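Local coordinates for protein beta-ketothiolase BktB (Ralstonia eutropha, PDB 4NZS) that catalyses the reversible condensation of two acetyl-CoA molecules, or of acetyl-CoA with propionyl-CoA, to 3-oxoacyl-CoA products used in making polyhydroxyalkanoate, at residues T7-V12 against L279-S284; G15-I20 against T365-H370. All blocks are in the same frame, centred on the assembly; numbering follows the deposited sequence.

How the contacts relate
Both contacts use strand 10-22, which lies inside the mixed sheet of the thiolase fold. Contact 1 pairs its start with strand 280-289, its neighbour in that sheet. Contact 2 lies further along, where residues 15-17 run against helix 357-375. Each joins the N-terminal half of the chain to the C-terminal half. Their centres are about 18 Å apart, and they meet around Leu369: its CD2 is 4.0 Å from Val12 CG2, and its CD1 is 4.2 Å from Ala280 CB. Contact 1 is away from the active site. Contact 2 is nearer to it, with the Lys367 side chain about 10 Å from that of His355, a predicted proton acceptor.

Contact 1 (T7-V12 against L279-S284); sequences TREVVV and LARLVS
The Glu9 carboxylate meets the Arg281 guanidinium obliquely, with their planes 74° apart. Glu9, just before strand 10-12, forms a salt bridge with Arg281 of strand 280-284. The two strands are antiparallel neighbours in the thiolase sheet, and their pairing joins the N- and C-terminal halves of the protein. Glu9 OE2 is 2.8 Å from Arg281 NE, but the hydrogen bond is bent and weak. Glu9 gets there with CG anti to the backbone N (chi1 156°) and a bend at chi2. Arg281 also has a second acidic partner, Glu397 on strand 390-398, which takes NH1.

Backbone bonds hold the strands together. Leu282 N donates to Val10 O at 2.9 Å, and Val12 N to Ala280 O at 2.7 Å. Leu279 N donates to Val12 O at 2.9 Å. Between the first two bonds, Val11 and Arg281 form a non-hydrogen-bonded pair with their CA atoms 4.0 Å apart. The short segments 10-12 and 280-284 run at 134° to each other, well short of straight antiparallel. Further on, Val283 and Ser284 both face Ile395 in a classic beta bulge. Val10 and Leu282 lie side by side and also touch helix 97-110. Their packing is tight: Val10 CG2 is 3.5 Å from Leu282 CD1.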
loop_
_atom_site.group_PDB
_atom_site.type_symbol
_atom_site.label_atom_id
_atom_site.label_comp_id
_atom_site.label_asym_id
_atom_site.label_seq_id
_atom_site.Cartn_x
_atom_site.Cartn_y
_atom_site.Cartn_z
ATOM N N THR A 7 30.649 -43.468 0.322
ATOM C CA THR A 7 29.835 -44.733 0.173
ATOM C C THR A 7 29.077 -44.847 -1.195
ATOM O O THR A 7 29.174 -45.890 -1.874
ATOM C CB THR A 7 28.857 -44.915 1.384
ATOM O OG1 THR A 7 27.756 -44.009 1.281
ATOM C CG2 THR A 7 29.568 -44.662 2.741
ATOM N N ARG A 8 28.385 -43.750 -1.586
ATOM C CA ARG A 8 27.331 -43.685 -2.655
ATOM C C ARG A 8 27.651 -42.734 -3.808
ATOM O O ARG A 8 28.589 -41.943 -3.724
ATOM C CB ARG A 8 26.028 -43.175 -2.041
ATOM C CG ARG A 8 25.487 -44.025 -0.912
ATOM C CD ARG A 8 24.635 -45.148 -1.465
ATOM N NE ARG A 8 23.318 -44.661 -1.847
ATOM C CZ ARG A 8 22.279 -44.562 -1.019
ATOM N NH1 ARG A 8 22.388 -44.917 0.261
ATOM N NH2 ARG A 8 21.122 -44.095 -1.471
ATOM N N GLU A 9 26.809 -42.755 -4.849
ATOM C CA GLU A 9 27.042 -41.976 -6.087
ATOM C C GLU A 9 25.774 -41.357 -6.762
ATOM O O GLU A 9 24.732 -42.021 -6.824
ATOM C CB GLU A 9 27.729 -42.912 -7.060
ATOM C CG GLU A 9 27.583 -42.581 -8.535
ATOM C CD GLU A 9 28.513 -41.473 -8.969
ATOM O OE1 GLU A 9 28.351 -40.331 -8.451
ATOM O OE2 GLU A 9 29.395 -41.761 -9.824
ATOM N N VAL A 10 25.881 -40.132 -7.321
ATOM C CA VAL A 10 24.709 -39.423 -7.951
ATOM C C VAL A 10 24.854 -38.909 -9.386
ATOM O O VAL A 10 25.840 -38.263 -9.737
ATOM C CB VAL A 10 24.242 -38.202 -7.129
ATOM C CG1 VAL A 10 23.618 -38.648 -5.818
ATOM C CG2 VAL A 10 25.367 -37.194 -6.919
ATOM N N VAL A 11 23.825 -39.144 -10.194
ATOM C CA VAL A 11 23.855 -38.831 -11.625
ATOM C C VAL A 11 22.644 -38.036 -12.043
ATOM O O VAL A 11 21.620 -38.057 -11.350
ATOM C CB VAL A 11 23.803 -40.113 -12.475
ATOM C CG1 VAL A 11 25.030 -40.956 -12.219
ATOM C CG2 VAL A 11 22.536 -40.933 -12.198
ATOM N N VAL A 12 22.738 -37.395 -13.209
ATOM C CA VAL A 12 21.642 -36.597 -13.735
ATOM C C VAL A 12 20.955 -37.172 -14.952
ATOM O O VAL A 12 21.453 -37.075 -16.087
ATOM C CB VAL A 12 22.107 -35.203 -14.146
ATOM C CG1 VAL A 12 20.880 -34.330 -14.333
ATOM C CG2 VAL A 12 23.066 -34.661 -13.090
ATOM N N LEU A 279 23.221 -38.016 -18.141
ATOM C CA LEU A 279 24.067 -37.126 -18.936
ATOM C C LEU A 279 25.303 -36.791 -18.157
ATOM O O LEU A 279 26.247 -36.252 -18.717
ATOM C CB LEU A 279 23.386 -35.817 -19.314
ATOM C CG LEU A 279 21.928 -35.596 -18.952
ATOM C CD1 LEU A 279 21.531 -34.180 -19.364
ATOM C CD2 LEU A 279 21.052 -36.661 -19.595
ATOM N N ALA A 280 25.299 -37.039 -16.855
ATOM C CA ALA A 280 26.527 -36.947 -16.108
ATOM C C ALA A 280 26.380 -37.379 -14.680
ATOM O O ALA A 280 25.288 -37.619 -14.186
ATOM C CB ALA A 280 27.122 -35.540 -16.177
ATOM N N ARG A 281 27.530 -37.544 -14.059
ATOM C CA ARG A 281 27.634 -37.881 -12.662
ATOM C C ARG A 281 28.108 -36.612 -12.012
ATOM O O ARG A 281 28.707 -35.747 -12.674
ATOM C CB ARG A 281 28.682 -39.003 -12.426
ATOM C CG ARG A 281 30.161 -38.554 -12.469
ATOM C CD ARG A 281 31.209 -39.676 -12.424
ATOM N NE ARG A 281 31.450 -40.241 -11.081
ATOM C CZ ARG A 281 32.543 -40.919 -10.707
ATOM N NH1 ARG A 281 33.545 -41.120 -11.560
ATOM N NH2 ARG A 281 32.645 -41.399 -9.465
ATOM N N LEU A 282 27.872 -36.509 -10.717
ATOM C CA LEU A 282 28.457 -35.437 -9.967
ATOM C C LEU A 282 29.883 -35.839 -9.685
ATOM O O LEU A 282 30.112 -36.943 -9.217
ATOM C CB LEU A 282 27.722 -35.267 -8.657
ATOM C CG LEU A 282 27.293 -33.841 -8.372
ATOM C CD1 LEU A 282 26.440 -33.897 -7.124
ATOM C CD2 LEU A 282 28.474 -32.894 -8.201
ATOM N N VAL A 283 30.839 -34.955 -9.962
ATOM C CA VAL A 283 32.209 -35.196 -9.543
ATOM C C VAL A 283 32.389 -34.729 -8.117
ATOM O O VAL A 283 32.549 -35.544 -7.227
ATOM C CB VAL A 283 33.232 -34.466 -10.410
ATOM C CG1 VAL A 283 34.640 -34.807 -9.934
ATOM C CG2 VAL A 283 33.027 -34.821 -11.874
ATOM N N SER A 284 32.347 -33.413 -7.919
ATOM C CA SER A 284 32.555 -32.777 -6.623
ATOM C C SER A 284 31.926 -31.353 -6.680
ATOM O O SER A 284 31.436 -30.923 -7.738
ATOM C CB SER A 284 34.052 -32.716 -6.298
ATOM O OG SER A 284 34.740 -31.817 -7.184
#

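Contact 2 (G15-I20 against T365-H370); sequences GVRTAI and TVKALH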
loop_
_atom_site.group_PDB
_atom_site.type_symbol
_atom_site.label_atom_id
_atom_site.label_comp_id
_atom_site.label_asym_id
_atom_site.label_seq_id
_atom_site.Cartn_x
_atom_site.Cartn_y
_atom_site.Cartn_z
ATOM N N GLY A 15 17.447 -32.852 -17.427
ATOM C CA GLY A 15 17.791 -31.480 -17.066
ATOM C C GLY A 15 17.081 -30.523 -18.007
ATOM O O GLY A 15 17.254 -30.623 -19.205
ATOM N N VAL A 16 16.318 -29.565 -17.485
ATOM C CA VAL A 16 15.422 -28.778 -18.336
ATOM C C VAL A 16 15.146 -27.359 -17.766
ATOM O O VAL A 16 15.352 -27.114 -16.550
ATOM C CB VAL A 16 14.111 -29.614 -18.546
ATOM C CG1 VAL A 16 12.835 -28.870 -18.128
ATOM C CG2 VAL A 16 13.995 -30.113 -19.975
ATOM N N ARG A 17 14.650 -26.452 -18.624
ATOM C CA ARG A 17 14.386 -25.082 -18.206
ATOM C C ARG A 17 13.356 -24.314 -19.045
ATOM O O ARG A 17 13.213 -24.564 -20.184
ATOM C CB ARG A 17 15.692 -24.305 -18.256
ATOM C CG ARG A 17 16.276 -24.095 -19.638
ATOM C CD ARG A 17 17.384 -23.048 -19.497
ATOM N NE ARG A 17 18.075 -22.649 -20.712
ATOM C CZ ARG A 17 17.691 -21.668 -21.515
ATOM N NH1 ARG A 17 16.572 -21.006 -21.301
ATOM N NH2 ARG A 17 18.408 -21.377 -22.581
ATOM N N THR A 18 12.632 -23.374 -18.458
ATOM C CA THR A 18 11.966 -22.353 -19.273
ATOM C C THR A 18 13.049 -21.623 -20.002
ATOM O O THR A 18 14.217 -21.740 -19.646
ATOM C CB THR A 18 11.166 -21.310 -18.448
ATOM O OG1 THR A 18 12.047 -20.480 -17.682
ATOM C CG2 THR A 18 10.170 -22.048 -17.502
ATOM N N ALA A 19 12.640 -20.935 -21.051
ATOM C CA ALA A 19 13.413 -19.849 -21.648
ATOM C C ALA A 19 13.410 -18.687 -20.683
ATOM O O ALA A 19 12.559 -18.648 -19.801
ATOM C CB ALA A 19 12.743 -19.416 -22.956
ATOM N N ILE A 20 14.257 -17.682 -20.905
ATOM C CA ILE A 20 14.414 -16.596 -19.957
ATOM C C ILE A 20 13.682 -15.368 -20.427
ATOM O O ILE A 20 13.878 -14.951 -21.580
ATOM C CB ILE A 20 15.882 -16.236 -19.773
ATOM C CG1 ILE A 20 16.634 -17.466 -19.279
ATOM C CG2 ILE A 20 16.014 -15.079 -18.784
ATOM C CD1 ILE A 20 18.149 -17.449 -19.486
ATOM N N THR A 365 23.237 -24.889 -15.188
ATOM C CA THR A 365 23.551 -26.293 -15.057
ATOM C C THR A 365 22.934 -27.006 -16.267
ATOM O O THR A 365 23.642 -27.552 -17.103
ATOM C CB THR A 365 23.110 -26.839 -13.709
ATOM O OG1 THR A 365 23.964 -26.292 -12.708
ATOM C CG2 THR A 365 23.249 -28.321 -13.647
ATOM N N VAL A 366 21.632 -26.892 -16.421
ATOM C CA VAL A 366 20.931 -27.442 -17.578
ATOM C C VAL A 366 21.581 -27.012 -18.897
ATOM O O VAL A 366 21.714 -27.813 -19.869
ATOM C CB VAL A 366 19.464 -27.019 -17.538
ATOM C CG1 VAL A 366 18.778 -27.280 -18.869
ATOM C CG2 VAL A 366 18.770 -27.750 -16.381
ATOM N N LYS A 367 22.045 -25.779 -18.957
ATOM C CA LYS A 367 22.802 -25.432 -20.153
ATOM C C LYS A 367 24.016 -26.316 -20.357
ATOM O O LYS A 367 24.292 -26.741 -21.456
ATOM C CB LYS A 367 23.316 -24.028 -20.092
ATOM C CG LYS A 367 22.268 -23.026 -20.353
ATOM C CD LYS A 367 22.886 -21.713 -19.961
ATOM C CE LYS A 367 23.770 -21.176 -21.032
ATOM N NZ LYS A 367 23.995 -19.741 -20.790
ATOM N N ALA A 368 24.746 -26.570 -19.290
ATOM C CA ALA A 368 26.152 -26.972 -19.431
ATOM C C ALA A 368 26.234 -28.419 -19.808
ATOM O O ALA A 368 26.756 -28.744 -20.868
ATOM C CB ALA A 368 26.917 -26.693 -18.147
ATOM N N LEU A 369 25.682 -29.262 -18.944
ATOM C CA LEU A 369 25.213 -30.620 -19.285
ATOM C C LEU A 369 24.669 -30.788 -20.728
ATOM O O LEU A 369 24.991 -31.747 -21.427
ATOM C CB LEU A 369 24.134 -31.025 -18.274
ATOM C CG LEU A 369 24.590 -31.809 -16.989
ATOM C CD1 LEU A 369 25.985 -31.480 -16.466
ATOM C CD2 LEU A 369 23.606 -31.731 -15.830
ATOM N N HIS A 370 23.878 -29.854 -21.209
ATOM C CA HIS A 370 23.341 -30.014 -22.559
ATOM C C HIS A 370 24.365 -29.736 -23.659
ATOM O O HIS A 370 24.261 -30.324 -24.761
ATOM C CB HIS A 370 22.049 -29.209 -22.736
ATOM C CG HIS A 370 20.837 -29.963 -22.296
ATOM N ND1 HIS A 370 19.898 -30.450 -23.181
ATOM C CD2 HIS A 370 20.452 -30.393 -21.070
ATOM C CE1 HIS A 370 18.968 -31.115 -22.514
ATOM N NE2 HIS A 370 19.281 -31.094 -21.230
#
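Val366 presses both methyls against the backbone of Gly15 and Val16. This is a helix-on-sheet contact of the thiolase fold: helix 357-375, from the C-terminal half, packs on strand 10-22 from the N-terminal half. The axes of the short segments approach to 7.5 Å at an angle of 129°.

The tight part is at the start of the strand segment. Val366 CG2 lies 3.2 Å from Val16 N and 3.6 Å from Gly15 C. CG1 is anti to the backbone N of Val366 (chi1 166°) and lies 3.7 Å from Gly15 O. The valine meets the strand backbone here, with Val16 N as the nearest atom. Val366 also touches Val263 on the neighbouring strand 257-267.

The looser part is on the Arg17 side. Arg17 CG is 4.1 Å from Val366 CG1, and the two side chains cross at a slant. Beyond CG the arginine runs extended to NE, which is 4.2 Å from Lys367 CG. Its NH1 donates to Thr18 O at 3.0 Å, in the carbonyl plane and on a lone pair. NH1 also forms a salt bridge with Asp222, and Phe201 makes a cation-pi contact with the arginine. Lys367 NZ instead bonds Gly348 O and pairs with Glu321, so each of the two cations has its own acidic partner.

His370, the partly exposed member of the contact, completes it next to the tight part. Its ring meets the Gly15 carbonyl obliquely, and NE2 gives a weak, bent hydrogen bond of 2.9 Å to Gly15 O.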